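Local coordinates for protein fructose-bisphosphate aldolase (Slackia heliotrinireducens, PDB 4MOZ) that belongs to the DeoC/LacD family of aldolases and folds as a closed parallel barrel of the TIM type, at residues 47-52 / 105-110; 115-120 / 178-183; 250-255 / 286-291. All coordinates share one frame; numbering follows the deposited sequence.

Overall arrangement
From the N terminus, the chain makes the first barrel strand, 37-41, and the short helix 44-47, then enters segment 47-52. Contact 1 closes a loop of 52 residues by bringing this segment against 105-110, beyond the third strand, 99-102. The same long connection supplies 115-120, which contact 2 joins to 178-183, just past the fifth strand. Contacts 1 and 2 touch directly, with K106 lying against P117 and Y118, and both border the second subunit. Contact 3 lies apart, its nearest atoms about 12 Å from contact 2, and pairs helices 248-260 and 278-294. The three closures follow in series; none nests or crosses.

Contact 1: 47-52 / 105-110; sequences EHLNGD and SKTNLV
E47 bends back at chi2 (-62°), which brings its carboxylate alongside the backbone of S105 and K106. E47 OE2 accepts K106 N at 3.2 Å in a nearly straight bond, the donor well above the carboxylate plane. Its OE1 holds a water that also donates to E47 O and accepts from K106 NZ; a glutamate is long enough to reach the peptide N-H and, through water, the ammonium group. Nearer the backbone, E47 CA approaches K106 O at 3.2 Å in a CA-H...O contact. The segments belong to the connections after the first strand (by way of helix 44-47) and third strand of a TIM barrel. L49 supplies the apolar part: its CD2 meets T107 CG2 at 3.9 Å, its CD1 reaches L109 CG at 4.0 Å, and it also packs on G196 of the second subunit. It takes the second position of a type II' turn, closed by G51 N to H48 O at 3.1 Å, hence its positive phi. N108 sets CB 3.2 Å from E47 O, and its chi1 of 62° turns the amide over that oxygen toward H48. N108 ND2 stands at the H48 ring edge, 3.8 Å from CD2, with the planes 65° apart, and donates to the water on H48 O, as an asparagine can. D52 OD2 accepts H48 ND1 at 2.6 Å; its OD1 forms a salt bridge with R271.

Contact 2: 115-120 / 178-183; sequences DDPYSP and YPRGKA
D116 and K182 cross at about a right angle, the aspartate pointing its carboxylate at the backbone of the lysine and not at its ammonium group. D116 OD1 accepts K182 N at 2.9 Å on its syn side, with an N-H...O angle of 164° and the donor 26° out of the carboxylate plane. The same oxygen lies 3.4 Å from G181 CA. D116 OD2 is held separately: a water donates to it at 2.7 Å and in turn accepts A183 N, while E150 N, from the loop after the fourth strand, gives it a further hydrogen bond. Bonds to both oxygens should fix the rotation of this buried carboxylate, and a short acidic side chain suits a place where it meets two backbone amides directly and a third through water. G181 adopts backbone angles at which a CB would jam against the preceding carbonyl oxygen, which explains the glycine. The K182 chain runs extended away from the contact, and its NZ makes a long, weak ion pair with E150.

P117 and R180 meet at a slant. The proline CG rests against the aliphatic start of the arginine, 4.0 Å from R180 CG, and P117 CD lies 3.8 Å from R180 O. A chi1 of -170° turns the R180 chain so that CB, CG and CD gather round P117 CG, before the chain bends and NE forms a salt bridge with E188. The CG-CD edge of the rigid proline ring thus packs on the aliphatic part of R180. Q114 of the third subunit packs on D116 and K182. The two loops leave the C-terminal ends of strands 99-102 and 172-177 and bond to one another over that end of the TIM barrel.

Contact 3: 250-255 / 286-291; sequences VFLQQL and KAISAI
A287 O is gripped twice within its own helix: it accepts I291 N at 3.3 Å and, more weakly, A290 N. Both A287 and I291 also meet L252 of the other helix, yet this carbonyl oxygen is spent inside helix 278-294, and no hydrogen bond crosses to 250-255. What meets across is apolar: the segment axes approach to 10.4 Å and lie 27° from parallel.

L252 and I291 approach each other at a slant. I291 CD1 sits 3.8 Å from L252 CB and also nears the L252 carbonyl oxygen, while L252 CD2 lies between A287 CB, at 3.9 Å, and I291 CD1. The small alanine suits this point because the leucine methyl can come close to the helix backbone behind it. On the other flank, the CG1-CD1 arm of I288 meets the edge of the F251 ring, I288 CD1 standing 3.7 Å from F251 CE2 and near the ring plane. L255 CD1 lies against both CG2 of I288, at 3.8 Å, and its CG1, so the branched isoleucine fills the space before two residues at once. The bond leaving the F251 backbone does not itself point at the other helix; a chi1 of 174° carries the ring round until CE2 reaches I288. L255 CG from the next turn covers one face of that ring near its rim.

F251, L255 and I288 also rest on strand 266-269, whereas A287 and I291 face helix 298-305. Two neighbouring outer helices, following the seventh and eighth strands (the latter after the short helix 271-274) and packed together over the sheet, are characteristic of the beta/alpha repeat of a TIM barrel.

Contact 1: 47-52 / 105-110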
loop_
_atom_site.group_PDB
_atom_site.type_symbol
_atom_site.label_atom_id
_atom_site.label_comp_id
_atom_site.label_asym_id
_atom_site.label_seq_id
_atom_site.Cartn_x
_atom_site.Cartn_y
_atom_site.Cartn_z
ATOM N N GLU C 47 22.922 -2.389 10.036
ATOM C CA GLU C 47 23.462 -1.318 9.186
ATOM C C GLU C 47 24.731 -1.695 8.413
ATOM O O GLU C 47 24.812 -1.469 7.205
ATOM C CB GLU C 47 23.694 -0.036 9.995
ATOM C CG GLU C 47 22.434 0.572 10.597
ATOM C CD GLU C 47 21.416 1.001 9.556
ATOM O OE1 GLU C 47 21.817 1.586 8.523
ATOM O OE2 GLU C 47 20.208 0.762 9.777
ATOM N N HIS C 48 25.716 -2.258 9.107
ATOM C CA HIS C 48 26.982 -2.615 8.469
ATOM C C HIS C 48 27.237 -4.093 8.531
ATOM O O HIS C 48 28.362 -4.547 8.313
ATOM C CB HIS C 48 28.139 -1.836 9.093
ATOM C CG HIS C 48 27.971 -0.339 9.021
ATOM N ND1 HIS C 48 28.104 0.456 10.096
ATOM C CD2 HIS C 48 27.645 0.495 7.953
ATOM C CE1 HIS C 48 27.887 1.734 9.737
ATOM N NE2 HIS C 48 27.606 1.757 8.426
ATOM N N LEU C 49 26.182 -4.852 8.820
ATOM C CA LEU C 49 26.267 -6.303 8.984
ATOM C C LEU C 49 27.257 -6.677 10.088
ATOM O O LEU C 49 27.162 -6.147 11.196
ATOM C CB LEU C 49 26.569 -7.003 7.648
ATOM C CG LEU C 49 25.448 -6.942 6.600
ATOM C CD1 LEU C 49 25.861 -7.642 5.315
ATOM C CD2 LEU C 49 24.145 -7.531 7.133
ATOM N N ASN C 50 28.199 -7.569 9.801
ATOM C CA ASN C 50 29.179 -7.965 10.806
ATOM C C ASN C 50 30.485 -7.175 10.688
ATOM O O ASN C 50 31.459 -7.461 11.385
ATOM C CB ASN C 50 29.442 -9.478 10.745
ATOM C CG ASN C 50 29.826 -10.061 12.095
ATOM O OD1 ASN C 50 29.289 -9.663 13.131
ATOM N ND2 ASN C 50 30.762 -11.013 12.092
ATOM N N GLY C 51 30.487 -6.172 9.810
ATOM C CA GLY C 51 31.664 -5.334 9.560
ATOM C C GLY C 51 32.211 -4.574 10.762
ATOM O O GLY C 51 33.421 -4.392 10.883
ATOM N N ASP C 52 31.326 -4.130 11.650
ATOM C CA ASP C 52 31.751 -3.395 12.840
ATOM C C ASP C 52 32.032 -4.283 14.054
ATOM O O ASP C 52 32.430 -3.777 15.106
ATOM C CB ASP C 52 30.711 -2.334 13.220
ATOM C CG ASP C 52 30.499 -1.300 12.131
ATOM O OD1 ASP C 52 31.439 -1.033 11.348
ATOM O OD2 ASP C 52 29.381 -0.748 12.065
ATOM N N SER C 105 15.733 -0.113 10.077
ATOM C CA SER C 105 17.095 -0.540 9.770
ATOM C C SER C 105 17.182 -1.028 8.330
ATOM O O SER C 105 16.188 -1.467 7.761
ATOM C CB SER C 105 17.546 -1.664 10.711
ATOM O OG SER C 105 17.817 -1.171 12.014
ATOM N N LYS C 106 18.381 -0.956 7.757
ATOM C CA LYS C 106 18.672 -1.526 6.443
ATOM C C LYS C 106 20.105 -2.044 6.452
ATOM O O LYS C 106 20.875 -1.702 7.352
ATOM C CB LYS C 106 18.483 -0.479 5.339
ATOM C CG LYS C 106 19.495 0.657 5.355
ATOM C CD LYS C 106 19.544 1.365 4.009
ATOM C CE LYS C 106 20.716 2.330 3.926
ATOM N NZ LYS C 106 22.014 1.631 3.710
ATOM N N THR C 107 20.462 -2.868 5.469
ATOM C CA THR C 107 21.861 -3.287 5.312
ATOM C C THR C 107 22.592 -2.321 4.378
ATOM O O THR C 107 21.960 -1.501 3.708
ATOM C CB THR C 107 22.002 -4.737 4.794
ATOM O OG1 THR C 107 21.720 -4.788 3.387
ATOM C CG2 THR C 107 21.077 -5.689 5.558
ATOM N N ASN C 108 23.920 -2.417 4.352
ATOM C CA ASN C 108 24.748 -1.595 3.472
ATOM C C ASN C 108 25.164 -2.329 2.193
ATOM O O ASN C 108 26.135 -1.941 1.540
ATOM C CB ASN C 108 25.988 -1.077 4.219
ATOM C CG ASN C 108 26.902 -2.196 4.706
ATOM O OD1 ASN C 108 26.484 -3.348 4.853
ATOM N ND2 ASN C 108 28.157 -1.855 4.976
ATOM N N LEU C 109 24.434 -3.386 1.843
ATOM C CA LEU C 109 24.763 -4.188 0.659
ATOM C C LEU C 109 24.461 -3.455 -0.645
ATOM O O LEU C 109 25.234 -3.537 -1.600
ATOM C CB LEU C 109 24.055 -5.546 0.697
ATOM C CG LEU C 109 24.581 -6.550 1.732
ATOM C CD1 LEU C 109 23.556 -7.641 1.999
ATOM C CD2 LEU C 109 25.909 -7.154 1.299
ATOM N N VAL C 110 23.341 -2.740 -0.680
ATOM C CA VAL C 110 22.985 -1.954 -1.849
ATOM C C VAL C 110 23.608 -0.578 -1.670
ATOM O O VAL C 110 23.235 0.161 -0.759
ATOM C CB VAL C 110 21.446 -1.841 -2.031
ATOM C CG1 VAL C 110 21.101 -0.948 -3.220
ATOM C CG2 VAL C 110 20.818 -3.215 -2.203
HETATM O O HOH W 1 23.233 0.640 6.251
HETATM O O HOH W 2 29.983 -3.931 6.161
#

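Contact 2: 115-120 / 178-183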
loop_
_atom_site.group_PDB
_atom_site.type_symbol
_atom_site.label_atom_id
_atom_site.label_comp_id
_atom_site.label_asym_id
_atom_site.label_seq_id
_atom_site.Cartn_x
_atom_site.Cartn_y
_atom_site.Cartn_z
ATOM N N ASP C 115 21.257 2.167 -6.051
ATOM C CA ASP C 115 19.916 2.658 -5.722
ATOM C C ASP C 115 19.979 3.512 -4.457
ATOM O O ASP C 115 20.721 3.196 -3.526
ATOM C CB ASP C 115 18.949 1.480 -5.520
ATOM C CG ASP C 115 17.471 1.874 -5.675
ATOM O OD1 ASP C 115 17.154 2.913 -6.301
ATOM O OD2 ASP C 115 16.610 1.116 -5.173
ATOM N N ASP C 116 19.209 4.598 -4.438
ATOM C CA ASP C 116 19.089 5.456 -3.261
ATOM C C ASP C 116 18.637 4.647 -2.037
ATOM O O ASP C 116 17.907 3.671 -2.183
ATOM C CB ASP C 116 18.104 6.597 -3.537
ATOM C CG ASP C 116 18.748 7.779 -4.242
ATOM O OD1 ASP C 116 19.962 7.746 -4.541
ATOM O OD2 ASP C 116 18.031 8.762 -4.501
ATOM N N PRO C 117 19.068 5.054 -0.831
ATOM C CA PRO C 117 18.766 4.257 0.360
ATOM C C PRO C 117 17.326 4.384 0.857
ATOM O O PRO C 117 16.700 5.444 0.721
ATOM C CB PRO C 117 19.728 4.820 1.410
ATOM C CG PRO C 117 19.925 6.244 1.002
ATOM C CD PRO C 117 19.859 6.258 -0.505
ATOM N N TYR C 118 16.823 3.288 1.419
ATOM C CA TYR C 118 15.566 3.278 2.143
ATOM C C TYR C 118 15.683 2.346 3.353
ATOM O O TYR C 118 16.062 1.180 3.220
ATOM C CB TYR C 118 14.403 2.859 1.232
ATOM C CG TYR C 118 13.105 2.581 1.973
ATOM C CD1 TYR C 118 12.625 3.467 2.941
ATOM C CD2 TYR C 118 12.348 1.444 1.695
ATOM C CE1 TYR C 118 11.447 3.216 3.623
ATOM C CE2 TYR C 118 11.158 1.187 2.371
ATOM C CZ TYR C 118 10.715 2.075 3.337
ATOM O OH TYR C 118 9.541 1.842 4.020
ATOM N N SER C 119 15.375 2.880 4.532
ATOM C CA SER C 119 15.340 2.089 5.763
ATOM C C SER C 119 13.899 2.021 6.285
ATOM O O SER C 119 13.352 3.033 6.729
ATOM C CB SER C 119 16.302 2.673 6.802
ATOM O OG SER C 119 16.200 2.000 8.041
ATOM N N PRO C 120 13.275 0.829 6.214
ATOM C CA PRO C 120 11.856 0.668 6.519
ATOM C C PRO C 120 11.567 0.457 8.002
ATOM O O PRO C 120 12.338 -0.213 8.694
ATOM C CB PRO C 120 11.500 -0.609 5.763
ATOM C CG PRO C 120 12.739 -1.431 5.862
ATOM C CD PRO C 120 13.881 -0.449 5.780
ATOM N N TYR C 178 20.438 11.587 8.032
ATOM C CA TYR C 178 21.607 11.569 7.170
ATOM C C TYR C 178 21.187 11.785 5.726
ATOM O O TYR C 178 20.827 10.829 5.041
ATOM C CB TYR C 178 22.325 10.226 7.270
ATOM C CG TYR C 178 22.827 9.853 8.643
ATOM C CD1 TYR C 178 23.590 10.743 9.403
ATOM C CD2 TYR C 178 22.575 8.590 9.167
ATOM C CE1 TYR C 178 24.064 10.389 10.653
ATOM C CE2 TYR C 178 23.047 8.228 10.415
ATOM C CZ TYR C 178 23.790 9.128 11.148
ATOM O OH TYR C 178 24.259 8.758 12.384
ATOM N N PRO C 179 21.212 13.043 5.254
ATOM C CA PRO C 179 20.911 13.257 3.843
ATOM C C PRO C 179 21.835 12.416 2.967
ATOM O O PRO C 179 23.057 12.567 3.005
ATOM C CB PRO C 179 21.154 14.754 3.660
ATOM C CG PRO C 179 20.826 15.331 4.999
ATOM C CD PRO C 179 21.337 14.316 5.989
ATOM N N ARG C 180 21.239 11.502 2.214
ATOM C CA ARG C 180 21.996 10.552 1.420
ATOM C C ARG C 180 21.245 10.209 0.148
ATOM O O ARG C 180 20.030 10.005 0.158
ATOM C CB ARG C 180 22.281 9.278 2.219
ATOM C CG ARG C 180 23.278 8.339 1.549
ATOM C CD ARG C 180 23.698 7.208 2.479
ATOM N NE ARG C 180 24.345 7.717 3.687
ATOM C CZ ARG C 180 24.442 7.052 4.836
ATOM N NH1 ARG C 180 23.935 5.827 4.954
ATOM N NH2 ARG C 180 25.048 7.618 5.873
ATOM N N GLY C 181 21.988 10.140 -0.947
ATOM C CA GLY C 181 21.413 9.810 -2.232
ATOM C C GLY C 181 22.163 10.460 -3.372
ATOM O O GLY C 181 22.991 11.347 -3.167
ATOM N N LYS C 182 21.874 9.958 -4.567
ATOM C CA LYS C 182 22.219 10.543 -5.856
ATOM C C LYS C 182 22.212 12.081 -5.828
ATOM O O LYS C 182 23.168 12.723 -6.268
ATOM C CB LYS C 182 21.133 10.057 -6.809
ATOM C CG LYS C 182 21.438 9.906 -8.274
ATOM C CD LYS C 182 20.091 9.637 -8.918
ATOM C CE LYS C 182 20.197 8.843 -10.194
ATOM N NZ LYS C 182 18.890 8.197 -10.480
ATOM N N ALA C 183 21.133 12.655 -5.293
ATOM C CA ALA C 183 20.938 14.108 -5.237
ATOM C C ALA C 183 21.869 14.805 -4.252
ATOM O O ALA C 183 22.113 16.006 -4.372
ATOM C CB ALA C 183 19.491 14.437 -4.892
HETATM O O HOH W 3 18.904 11.274 -4.767
#

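Contact 3: 250-255 / 286-291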
loop_
_atom_site.group_PDB
_atom_site.type_symbol
_atom_site.label_atom_id
_atom_site.label_comp_id
_atom_site.label_asym_id
_atom_site.label_seq_id
_atom_site.Cartn_x
_atom_site.Cartn_y
_atom_site.Cartn_z
ATOM N N VAL C 250 41.711 13.180 21.060
ATOM C CA VAL C 250 41.131 13.941 19.950
ATOM C C VAL C 250 39.616 13.736 19.900
ATOM O O VAL C 250 38.853 14.693 19.729
ATOM C CB VAL C 250 41.770 13.551 18.598
ATOM C CG1 VAL C 250 41.122 14.311 17.447
ATOM C CG2 VAL C 250 43.272 13.809 18.627
ATOM N N PHE C 251 39.198 12.483 20.069
ATOM C CA PHE C 251 37.788 12.124 20.120
ATOM C C PHE C 251 37.041 12.883 21.223
ATOM O O PHE C 251 35.969 13.448 20.980
ATOM C CB PHE C 251 37.630 10.607 20.304
ATOM C CG PHE C 251 36.206 10.165 20.507
ATOM C CD1 PHE C 251 35.340 10.026 19.423
ATOM C CD2 PHE C 251 35.725 9.895 21.784
ATOM C CE1 PHE C 251 34.025 9.626 19.610
ATOM C CE2 PHE C 251 34.412 9.494 21.979
ATOM C CZ PHE C 251 33.561 9.360 20.890
ATOM N N LEU C 252 37.611 12.893 22.428
ATOM C CA LEU C 252 36.962 13.526 23.573
ATOM C C LEU C 252 36.951 15.044 23.435
ATOM O O LEU C 252 36.054 15.708 23.953
ATOM C CB LEU C 252 37.614 13.086 24.893
ATOM C CG LEU C 252 37.463 11.608 25.289
ATOM C CD1 LEU C 252 38.521 11.206 26.306
ATOM C CD2 LEU C 252 36.068 11.289 25.814
ATOM N N GLN C 253 37.944 15.574 22.720
ATOM C CA GLN C 253 38.026 17.002 22.399
ATOM C C GLN C 253 36.965 17.408 21.380
ATOM O O GLN C 253 36.390 18.488 21.479
ATOM C CB GLN C 253 39.429 17.372 21.894
ATOM C CG GLN C 253 39.661 18.863 21.650
ATOM C CD GLN C 253 39.671 19.690 22.930
ATOM O OE1 GLN C 253 40.465 19.445 23.837
ATOM N NE2 GLN C 253 38.792 20.685 23.001
ATOM N N GLN C 254 36.714 16.545 20.399
ATOM C CA GLN C 254 35.646 16.782 19.429
ATOM C C GLN C 254 34.294 16.886 20.128
ATOM O O GLN C 254 33.543 17.828 19.888
ATOM C CB GLN C 254 35.601 15.674 18.384
ATOM C CG GLN C 254 36.706 15.745 17.343
ATOM C CD GLN C 254 36.592 14.643 16.305
ATOM O OE1 GLN C 254 35.528 14.043 16.134
ATOM N NE2 GLN C 254 37.688 14.372 15.603
ATOM N N LEU C 255 34.003 15.928 21.005
ATOM C CA LEU C 255 32.739 15.898 21.739
ATOM C C LEU C 255 32.558 17.129 22.619
ATOM O O LEU C 255 31.453 17.663 22.733
ATOM C CB LEU C 255 32.635 14.630 22.596
ATOM C CG LEU C 255 32.624 13.258 21.914
ATOM C CD1 LEU C 255 32.223 12.196 22.926
ATOM C CD2 LEU C 255 31.691 13.217 20.710
ATOM N N LYS C 286 32.428 5.935 30.269
ATOM C CA LYS C 286 32.574 6.737 31.477
ATOM C C LYS C 286 33.205 8.083 31.151
ATOM O O LYS C 286 32.760 9.111 31.660
ATOM C CB LYS C 286 33.374 5.980 32.545
ATOM C CG LYS C 286 32.597 4.837 33.181
ATOM C CD LYS C 286 33.414 4.086 34.221
ATOM C CE LYS C 286 32.557 3.037 34.914
ATOM N NZ LYS C 286 33.300 2.305 35.977
ATOM N N ALA C 287 34.213 8.068 30.279
ATOM C CA ALA C 287 34.864 9.289 29.794
ATOM C C ALA C 287 33.886 10.187 29.032
ATOM O O ALA C 287 33.809 11.394 29.295
ATOM C CB ALA C 287 36.064 8.946 28.924
ATOM N N ILE C 288 33.140 9.591 28.102
ATOM C CA ILE C 288 32.129 10.314 27.327
ATOM C C ILE C 288 31.051 10.898 28.245
ATOM O O ILE C 288 30.736 12.085 28.156
ATOM C CB ILE C 288 31.493 9.415 26.246
ATOM C CG1 ILE C 288 32.545 8.994 25.213
ATOM C CG2 ILE C 288 30.339 10.133 25.558
ATOM C CD1 ILE C 288 32.108 7.851 24.319
ATOM N N SER C 289 30.508 10.064 29.131
ATOM C CA SER C 289 29.470 10.483 30.074
ATOM C C SER C 289 29.949 11.558 31.053
ATOM O O SER C 289 29.150 12.373 31.517
ATOM C CB SER C 289 28.932 9.281 30.855
ATOM O OG SER C 289 28.026 8.523 30.071
ATOM N N ALA C 290 31.243 11.555 31.368
ATOM C CA ALA C 290 31.806 12.556 32.270
ATOM C C ALA C 290 31.782 13.939 31.629
ATOM O O ALA C 290 31.411 14.915 32.279
ATOM C CB ALA C 290 33.214 12.177 32.702
ATOM N N ILE C 291 32.162 14.014 30.352
ATOM C CA ILE C 291 32.037 15.254 29.585
ATOM C C ILE C 291 30.568 15.646 29.428
ATOM O O ILE C 291 30.181 16.765 29.759
ATOM C CB ILE C 291 32.698 15.149 28.194
ATOM C CG1 ILE C 291 34.219 15.041 28.338
ATOM C CG2 ILE C 291 32.323 16.344 27.323
ATOM C CD1 ILE C 291 34.946 14.702 27.051
#